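Local coordinates for beta-glucosidase (Saccharopolyspora erythraea D, PDB 5M6G), which probably hydrolyses terminal, non-reducing beta-D-glucosyl residues with release of beta-D-glucose, as a member of glycosyl hydrolase family 3, at residues L286-Y291 and D315-Q320; D295-E300 and G305-D310; E327-V332 and G359-E364. All coordinates share one frame; numbering follows the deposited sequence.

Overall arrangement
All three contacts lie within the N-terminal family 3 domain, whose fold belongs to the TIM-barrel class, and their centres are 13 to 15 Å apart on the same side of the chain's centre. Contacts 1 and 2 share helix 290-300: contact 1 touches at the 3-10 segment leading into it, while contact 2 packs its end on strand 306-308 and falls between the two segments of contact 1 in sequence. Contact 3 follows both along the chain and joins helix 325-334 to the turn before helix 363-379. It meets contact 1 at a magnesium ion and through H287 O and S331 OG. Contact 2 leads to the sorbitol pocket at D310, whose backbone N is bonded to H287 of contact 1.

Contact 1. Residues L286-Y291 and D315-Q320; sequences LHASTY and DKLDGQ. With MG (magnesium ion), chain B.
L317 pushes one methyl branch, CD2, against the backbone-proximal part of H287 and A288, and this small apolar touch carries the whole contact. CD2 lies 3.9 Å from H287 CB and 4.1 Å from A288 CB, so the branch rests across two successive CB atoms at the short 3-10 segment before helix 290-300. The leucine reaches them because its CG stands anti to the carbonyl carbon (chi1 -74°) on a CB already directed at the facing segment. H287 shows only its CB here; its imidazole turns away from L317, packs beside V276 and S309, and accepts a hydrogen bond at NE2 from the backbone N of D310.

Behind L317 the chain 315-320 wraps a magnesium ion. D315 O binds it at 2.3 Å, and D318 OD1 and Q320 O each at 2.4 Å; D322 O, E327 and a water complete the site. A type I turn from K316 to G319, closed by a weak bond, lies between D315 and Q320 and includes D318. D318 OD1 also closes an Asx turn by accepting from Q320 N at 2.8 Å (N-H...O angle 160°), with the donor 35° out of the carboxylate plane on the anti side. The chemistry is thus divided: the loop is probably held in shape largely by the metal and its own turns, with D315 also salt-bridged to R344, whereas its grip on 286-291 is purely van der Waals.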
loop_
_atom_site.group_PDB
_atom_site.type_symbol
_atom_site.label_atom_id
_atom_site.label_comp_id
_atom_site.label_asym_id
_atom_site.label_seq_id
_atom_site.Cartn_x
_atom_site.Cartn_y
_atom_site.Cartn_z
ATOM N N LEU A 286 -1.624 2.758 -20.003
ATOM C CA LEU A 286 -2.883 2.346 -19.388
ATOM C C LEU A 286 -3.852 3.522 -19.274
ATOM O O LEU A 286 -5.056 3.363 -19.506
ATOM C CB LEU A 286 -2.630 1.707 -18.020
ATOM C CG LEU A 286 -2.756 0.174 -17.993
ATOM C CD1 LEU A 286 -4.203 -0.295 -18.194
ATOM C CD2 LEU A 286 -1.839 -0.476 -19.021
ATOM N N HIS A 287 -3.338 4.720 -18.969
ATOM C CA HIS A 287 -4.193 5.899 -18.823
ATOM C C HIS A 287 -4.804 6.381 -20.138
ATOM O O HIS A 287 -5.631 7.298 -20.112
ATOM C CB HIS A 287 -3.414 7.025 -18.158
ATOM C CG HIS A 287 -3.364 6.891 -16.667
ATOM N ND1 HIS A 287 -2.561 5.966 -16.032
ATOM C CD2 HIS A 287 -4.068 7.511 -15.690
ATOM C CE1 HIS A 287 -2.750 6.044 -14.727
ATOM N NE2 HIS A 287 -3.661 6.974 -14.493
ATOM N N ALA A 288 -4.434 5.800 -21.272
ATOM C CA ALA A 288 -5.121 6.090 -22.528
ATOM C C ALA A 288 -5.820 4.869 -23.102
ATOM O O ALA A 288 -6.310 4.929 -24.235
ATOM C CB ALA A 288 -4.151 6.663 -23.568
ATOM N N SER A 289 -5.895 3.765 -22.355
ATOM C CA SER A 289 -6.385 2.500 -22.908
ATOM C C SER A 289 -7.896 2.439 -22.753
ATOM O O SER A 289 -8.427 1.955 -21.752
ATOM C CB SER A 289 -5.714 1.308 -22.239
ATOM O OG SER A 289 -6.272 0.096 -22.742
ATOM N N THR A 290 -8.604 2.929 -23.771
ATOM C CA THR A 290 -10.051 2.757 -23.799
ATOM C C THR A 290 -10.426 1.284 -23.673
ATOM O O THR A 290 -11.399 0.934 -22.993
ATOM C CB THR A 290 -10.617 3.352 -25.092
ATOM O OG1 THR A 290 -10.149 4.700 -25.238
ATOM C CG2 THR A 290 -12.134 3.361 -25.064
ATOM N N TYR A 291 -9.649 0.401 -24.306
ATOM C CA TYR A 291 -9.978 -1.018 -24.268
ATOM C C TYR A 291 -9.917 -1.554 -22.839
ATOM O O TYR A 291 -10.884 -2.144 -22.345
ATOM C CB TYR A 291 -9.046 -1.817 -25.192
ATOM C CG TYR A 291 -9.279 -3.309 -25.099
ATOM C CD1 TYR A 291 -10.490 -3.861 -25.495
ATOM C CD2 TYR A 291 -8.295 -4.162 -24.601
ATOM C CE1 TYR A 291 -10.727 -5.218 -25.401
ATOM C CE2 TYR A 291 -8.517 -5.528 -24.503
ATOM C CZ TYR A 291 -9.735 -6.051 -24.912
ATOM O OH TYR A 291 -9.972 -7.404 -24.821
ATOM N N ASP A 315 -0.193 13.532 -17.302
ATOM C CA ASP A 315 0.990 14.279 -17.720
ATOM C C ASP A 315 1.995 13.396 -18.443
ATOM O O ASP A 315 2.726 13.869 -19.317
ATOM C CB ASP A 315 1.686 14.900 -16.511
ATOM C CG ASP A 315 0.752 15.688 -15.632
ATOM O OD1 ASP A 315 -0.459 15.368 -15.586
ATOM O OD2 ASP A 315 1.250 16.619 -14.966
ATOM N N LYS A 316 2.078 12.129 -18.061
ATOM C CA LYS A 316 3.135 11.253 -18.535
ATOM C C LYS A 316 2.774 10.546 -19.834
ATOM O O LYS A 316 3.591 9.774 -20.348
ATOM C CB LYS A 316 3.486 10.227 -17.444
ATOM C CG LYS A 316 3.785 10.860 -16.090
ATOM C CD LYS A 316 3.970 9.821 -14.998
ATOM C CE LYS A 316 3.931 10.473 -13.612
ATOM N NZ LYS A 316 5.035 11.440 -13.355
ATOM N N LEU A 317 1.586 10.806 -20.385
ATOM C CA LEU A 317 1.156 10.103 -21.593
ATOM C C LEU A 317 2.085 10.369 -22.774
ATOM O O LEU A 317 2.425 9.446 -23.525
ATOM C CB LEU A 317 -0.277 10.499 -21.951
ATOM C CG LEU A 317 -1.362 9.913 -21.053
ATOM C CD1 LEU A 317 -2.717 10.411 -21.481
ATOM C CD2 LEU A 317 -1.299 8.401 -21.134
ATOM N N ASP A 318 2.485 11.621 -22.974
ATOM C CA ASP A 318 3.363 11.973 -24.081
ATOM C C ASP A 318 4.836 12.007 -23.683
ATOM O O ASP A 318 5.670 12.434 -24.486
ATOM C CB ASP A 318 2.953 13.320 -24.685
ATOM C CG ASP A 318 3.054 14.479 -23.703
ATOM O OD1 ASP A 318 3.713 14.343 -22.651
ATOM O OD2 ASP A 318 2.468 15.547 -23.994
ATOM N N GLY A 319 5.166 11.604 -22.458
ATOM C CA GLY A 319 6.541 11.587 -22.011
ATOM C C GLY A 319 7.134 12.934 -21.663
ATOM O O GLY A 319 8.323 12.997 -21.335
ATOM N N GLN A 320 6.357 14.009 -21.710
ATOM C CA GLN A 320 6.854 15.334 -21.365
ATOM C C GLN A 320 6.077 15.905 -20.184
ATOM O O GLN A 320 4.899 15.584 -19.982
ATOM C CB GLN A 320 6.768 16.279 -22.569
ATOM C CG GLN A 320 7.559 15.779 -23.772
ATOM C CD GLN A 320 7.559 16.759 -24.925
ATOM O OE1 GLN A 320 7.053 17.876 -24.810
ATOM N NE2 GLN A 320 8.140 16.349 -26.046
HETATM MG MG MG B . 2.649 15.519 -20.907
HETATM O O HOH W 1 3.277 17.541 -21.701
#

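Contact 2. Residues D295-E300 and G305-D310. With SOR (sorbitol), chain L.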
loop_
_atom_site.group_PDB
_atom_site.type_symbol
_atom_site.label_atom_id
_atom_site.label_comp_id
_atom_site.label_asym_id
_atom_site.label_seq_id
_atom_site.Cartn_x
_atom_site.Cartn_y
_atom_site.Cartn_z
ATOM N N ASP A 295 -13.610 -0.749 -21.946
ATOM C CA ASP A 295 -14.210 -1.961 -22.498
ATOM C C ASP A 295 -14.098 -3.128 -21.524
ATOM O O ASP A 295 -15.078 -3.843 -21.282
ATOM C CB ASP A 295 -13.565 -2.303 -23.842
ATOM C CG ASP A 295 -13.902 -1.286 -24.924
ATOM O OD1 ASP A 295 -14.732 -0.386 -24.669
ATOM O OD2 ASP A 295 -13.342 -1.389 -26.032
ATOM N N VAL A 296 -12.924 -3.329 -20.936
ATOM C CA VAL A 296 -12.735 -4.493 -20.074
ATOM C C VAL A 296 -13.172 -4.208 -18.641
ATOM O O VAL A 296 -13.992 -4.940 -18.079
ATOM C CB VAL A 296 -11.274 -4.984 -20.158
ATOM C CG1 VAL A 296 -11.029 -6.141 -19.189
ATOM C CG2 VAL A 296 -10.964 -5.413 -21.598
ATOM N N LEU A 297 -12.679 -3.127 -18.028
ATOM C CA LEU A 297 -12.965 -2.907 -16.611
ATOM C C LEU A 297 -14.421 -2.513 -16.386
ATOM O O LEU A 297 -15.146 -3.171 -15.633
ATOM C CB LEU A 297 -12.028 -1.846 -16.041
ATOM C CG LEU A 297 -12.344 -1.396 -14.607
ATOM C CD1 LEU A 297 -12.207 -2.551 -13.621
ATOM C CD2 LEU A 297 -11.406 -0.281 -14.248
ATOM N N LYS A 298 -14.861 -1.421 -17.012
ATOM C CA LYS A 298 -16.241 -0.982 -16.831
ATOM C C LYS A 298 -17.215 -1.910 -17.544
ATOM O O LYS A 298 -18.296 -2.205 -17.020
ATOM C CB LYS A 298 -16.406 0.453 -17.330
ATOM C CG LYS A 298 -15.824 1.499 -16.390
ATOM C CD LYS A 298 -16.142 2.906 -16.867
ATOM C CE LYS A 298 -15.677 3.950 -15.859
ATOM N NZ LYS A 298 -16.052 5.330 -16.310
ATOM N N GLY A 299 -16.848 -2.394 -18.726
ATOM C CA GLY A 299 -17.783 -3.159 -19.528
ATOM C C GLY A 299 -17.804 -4.621 -19.150
ATOM O O GLY A 299 -18.734 -5.093 -18.490
ATOM N N GLU A 300 -16.749 -5.340 -19.539
ATOM C CA GLU A 300 -16.727 -6.788 -19.362
ATOM C C GLU A 300 -16.781 -7.176 -17.889
ATOM O O GLU A 300 -17.533 -8.081 -17.509
ATOM C CB GLU A 300 -15.489 -7.374 -20.031
ATOM C CG GLU A 300 -15.411 -8.873 -19.876
ATOM C CD GLU A 300 -14.103 -9.452 -20.362
ATOM O OE1 GLU A 300 -13.511 -8.891 -21.310
ATOM O OE2 GLU A 300 -13.671 -10.467 -19.775
ATOM N N GLY A 305 -17.992 1.381 -10.096
ATOM C CA GLY A 305 -17.445 2.304 -9.127
ATOM C C GLY A 305 -16.663 3.428 -9.766
ATOM O O GLY A 305 -16.806 3.734 -10.950
ATOM N N LEU A 306 -15.794 4.032 -8.964
ATOM C CA LEU A 306 -15.077 5.245 -9.338
ATOM C C LEU A 306 -13.692 4.869 -9.852
ATOM O O LEU A 306 -12.878 4.339 -9.090
ATOM C CB LEU A 306 -14.973 6.164 -8.116
ATOM C CG LEU A 306 -14.564 7.633 -8.188
ATOM C CD1 LEU A 306 -14.825 8.260 -6.815
ATOM C CD2 LEU A 306 -13.111 7.797 -8.591
ATOM N N VAL A 307 -13.410 5.165 -11.120
ATOM C CA VAL A 307 -12.080 4.939 -11.684
ATOM C C VAL A 307 -11.260 6.215 -11.524
ATOM O O VAL A 307 -11.613 7.269 -12.071
ATOM C CB VAL A 307 -12.159 4.519 -13.159
ATOM C CG1 VAL A 307 -10.752 4.309 -13.713
ATOM C CG2 VAL A 307 -13.001 3.271 -13.291
ATOM N N VAL A 308 -10.155 6.126 -10.785
ATOM C CA VAL A 308 -9.314 7.286 -10.512
ATOM C C VAL A 308 -7.959 7.091 -11.181
ATOM O O VAL A 308 -7.447 5.967 -11.263
ATOM C CB VAL A 308 -9.179 7.525 -8.992
ATOM C CG1 VAL A 308 -8.484 6.351 -8.309
ATOM C CG2 VAL A 308 -8.463 8.846 -8.703
ATOM N N SER A 309 -7.385 8.188 -11.679
ATOM C CA SER A 309 -6.044 8.146 -12.241
ATOM C C SER A 309 -4.993 8.048 -11.133
ATOM O O SER A 309 -5.272 8.283 -9.953
ATOM C CB SER A 309 -5.771 9.390 -13.094
ATOM O OG SER A 309 -5.305 10.476 -12.299
ATOM N N ASP A 310 -3.767 7.684 -11.527
ATOM C CA ASP A 310 -2.630 7.855 -10.634
ATOM C C ASP A 310 -2.171 9.311 -10.689
ATOM O O ASP A 310 -2.688 10.134 -11.453
ATOM C CB ASP A 310 -1.495 6.882 -10.987
ATOM C CG ASP A 310 -0.633 6.505 -9.768
ATOM O OD1 ASP A 310 -0.517 7.320 -8.814
ATOM O OD2 ASP A 310 -0.072 5.383 -9.765
HETATM C C1 SOR L . -0.003 4.948 -5.899
HETATM C C2 SOR L . -0.241 6.020 -4.850
HETATM C C3 SOR L . 0.305 7.347 -5.368
HETATM C C4 SOR L . 0.422 8.371 -4.242
HETATM C C5 SOR L . 1.440 9.475 -4.540
HETATM C C6 SOR L . 1.736 10.211 -3.236
HETATM O O1 SOR L . 0.025 3.672 -5.307
HETATM O O2 SOR L . -1.628 6.130 -4.585
HETATM O O3 SOR L . -0.567 7.827 -6.358
HETATM O O4 SOR L . -0.843 8.949 -3.990
HETATM O O5 SOR L . 2.641 8.959 -5.099
HETATM O O6 SOR L . 2.931 10.956 -3.349
#
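This is a buried helix-on-strand packing contact in the TIM-barrel-type domain: the last turns of helix 290-300 lie against strand 306-308, the strand that follows it and runs parallel to strand 273-276, as in a beta-alpha-beta unit. V307 supplies the strand's share through a single methyl. Its CG2 meets L297 CD2 at 4.0 Å and K298 CE at 3.8 Å. The leucine and valine side chains run antiparallel alongside each other, while the extended lysine chain passes V307 at a slant, touching CG2 with CE. That extension carries NZ beyond the apolar patch to salt bridges with D337 and D368 and a hydrogen bond to G335 O, so a buried ammonium is well supplied with partners. In the helix, E300 N reaches back to D295 O in an i to i+5 pi-helical bond.

Beyond the contact, the strand leads to the sorbitol pocket. S309 OG donates to D310 O at 2.8 Å, tilted 26° from the carbonyl plane, and is itself hydrogen-bonded to M340 N. The D310 side chain swings CG anti to the backbone N (chi1 -151°), and its OD1 accepts from the sorbitol hydroxyl O3 at 2.5 Å.

Contact 3. Residues E327-V332 and G359-E364. With MG (magnesium ion), chain B.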
loop_
_atom_site.group_PDB
_atom_site.type_symbol
_atom_site.label_atom_id
_atom_site.label_comp_id
_atom_site.label_asym_id
_atom_site.label_seq_id
_atom_site.Cartn_x
_atom_site.Cartn_y
_atom_site.Cartn_z
ATOM N N GLU A 327 -3.723 15.167 -23.812
ATOM C CA GLU A 327 -3.642 14.163 -22.761
ATOM C C GLU A 327 -4.920 14.135 -21.936
ATOM O O GLU A 327 -5.398 13.056 -21.563
ATOM C CB GLU A 327 -2.414 14.418 -21.889
ATOM C CG GLU A 327 -1.117 14.070 -22.600
ATOM C CD GLU A 327 0.104 14.565 -21.866
ATOM O OE1 GLU A 327 0.110 15.743 -21.469
ATOM O OE2 GLU A 327 1.057 13.775 -21.675
ATOM N N VAL A 328 -5.497 15.306 -21.661
ATOM C CA VAL A 328 -6.809 15.355 -21.021
ATOM C C VAL A 328 -7.828 14.573 -21.842
ATOM O O VAL A 328 -8.512 13.680 -21.327
ATOM C CB VAL A 328 -7.248 16.816 -20.816
ATOM C CG1 VAL A 328 -8.662 16.877 -20.235
ATOM C CG2 VAL A 328 -6.255 17.547 -19.910
ATOM N N ARG A 329 -7.928 14.883 -23.141
ATOM C CA ARG A 329 -8.886 14.202 -24.008
ATOM C C ARG A 329 -8.675 12.693 -23.999
ATOM O O ARG A 329 -9.625 11.921 -23.810
ATOM C CB ARG A 329 -8.777 14.744 -25.437
ATOM C CG ARG A 329 -9.651 14.019 -26.476
ATOM C CD ARG A 329 -9.316 14.498 -27.907
ATOM N NE ARG A 329 -8.894 15.896 -27.873
ATOM C CZ ARG A 329 -7.697 16.337 -28.244
ATOM N NH1 ARG A 329 -6.792 15.496 -28.735
ATOM N NH2 ARG A 329 -7.412 17.629 -28.128
ATOM N N ALA A 330 -7.432 12.250 -24.209
ATOM C CA ALA A 330 -7.177 10.818 -24.333
ATOM C C ALA A 330 -7.556 10.074 -23.061
ATOM O O ALA A 330 -8.106 8.966 -23.118
ATOM C CB ALA A 330 -5.708 10.569 -24.671
ATOM N N SER A 331 -7.278 10.671 -21.898
ATOM C CA SER A 331 -7.485 9.944 -20.654
ATOM C C SER A 331 -8.947 9.971 -20.220
ATOM O O SER A 331 -9.479 8.954 -19.754
ATOM C CB SER A 331 -6.594 10.521 -19.565
ATOM O OG SER A 331 -6.465 9.590 -18.506
ATOM N N VAL A 332 -9.615 11.116 -20.356
ATOM C CA VAL A 332 -11.048 11.139 -20.082
ATOM C C VAL A 332 -11.783 10.169 -21.005
ATOM O O VAL A 332 -12.667 9.423 -20.565
ATOM C CB VAL A 332 -11.605 12.574 -20.201
ATOM C CG1 VAL A 332 -13.112 12.572 -20.016
ATOM C CG2 VAL A 332 -10.945 13.509 -19.165
ATOM N N GLY A 359 -17.041 18.869 -28.383
ATOM C CA GLY A 359 -17.566 17.548 -28.664
ATOM C C GLY A 359 -16.524 16.461 -28.789
ATOM O O GLY A 359 -16.870 15.329 -29.149
ATOM N N ARG A 360 -15.261 16.768 -28.504
ATOM C CA ARG A 360 -14.210 15.759 -28.536
ATOM C C ARG A 360 -14.278 14.835 -27.327
ATOM O O ARG A 360 -13.869 13.678 -27.416
ATOM C CB ARG A 360 -12.850 16.444 -28.635
ATOM C CG ARG A 360 -12.734 17.325 -29.871
ATOM C CD ARG A 360 -11.320 17.818 -30.113
ATOM N NE ARG A 360 -10.824 18.716 -29.072
ATOM C CZ ARG A 360 -10.774 20.040 -29.196
ATOM N NH1 ARG A 360 -11.191 20.622 -30.317
ATOM N NH2 ARG A 360 -10.299 20.781 -28.208
ATOM N N VAL A 361 -14.796 15.318 -26.206
ATOM C CA VAL A 361 -15.207 14.480 -25.086
ATOM C C VAL A 361 -16.728 14.542 -25.015
ATOM O O VAL A 361 -17.282 15.618 -24.770
ATOM C CB VAL A 361 -14.574 14.934 -23.760
ATOM C CG1 VAL A 361 -15.256 14.236 -22.589
ATOM C CG2 VAL A 361 -13.066 14.658 -23.762
ATOM N N PRO A 362 -17.435 13.437 -25.219
ATOM C CA PRO A 362 -18.900 13.506 -25.268
ATOM C C PRO A 362 -19.473 13.869 -23.913
ATOM O O PRO A 362 -18.910 13.541 -22.862
ATOM C CB PRO A 362 -19.320 12.089 -25.681
ATOM C CG PRO A 362 -18.050 11.392 -26.102
ATOM C CD PRO A 362 -16.929 12.067 -25.392
ATOM N N ALA A 363 -20.610 14.568 -23.951
ATOM C CA ALA A 363 -21.299 14.945 -22.722
ATOM C C ALA A 363 -21.601 13.740 -21.841
ATOM O O ALA A 363 -21.574 13.846 -20.611
ATOM C CB ALA A 363 -22.591 15.689 -23.066
ATOM N N GLU A 364 -21.895 12.584 -22.441
ATOM C CA GLU A 364 -22.227 11.427 -21.617
ATOM C C GLU A 364 -21.022 10.927 -20.828
ATOM O O GLU A 364 -21.201 10.288 -19.785
ATOM C CB GLU A 364 -22.797 10.303 -22.482
ATOM C CG GLU A 364 -21.780 9.619 -23.371
ATOM C CD GLU A 364 -22.309 8.331 -23.972
ATOM O OE1 GLU A 364 -21.948 7.235 -23.471
ATOM O OE2 GLU A 364 -23.101 8.422 -24.937
HETATM MG MG MG B . 2.649 15.519 -20.907
HETATM O O HOH W 1 3.277 17.541 -21.701
#
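V332 and V361 form the tight, buried part of this contact, which sets helix 325-334 against the turn that follows a Schellman motif at G359 and leads into helix 363-379. The two valine side chains lie roughly perpendicular and touch through their CG1 methyls at 3.7 Å; L352 and F339 also pack on V332. The other methyl of V361, CG2, rests 4.2 Å from R329 CA.

Toward solvent the packing gives way to two arginines. R329 NE and R360 NE stand 3.6 Å apart with their guanidinium planes 89° to each other, an approach of like charges that E355 probably offsets, its OE1 taking R329 NE and its OE2 R360 NH2. The bend at chi3 (-31°) turns the R329 guanidinium to this position, and its NH1 forms a further salt bridge with D326. A leucine in place of R329 would probably leave D326 and E355 OE1 without their cationic partner and lose the guanidinium's packing against the R360 chain. At the start of the segment, away from both patches, E327 OE2 binds the magnesium ion at 2.5 Å.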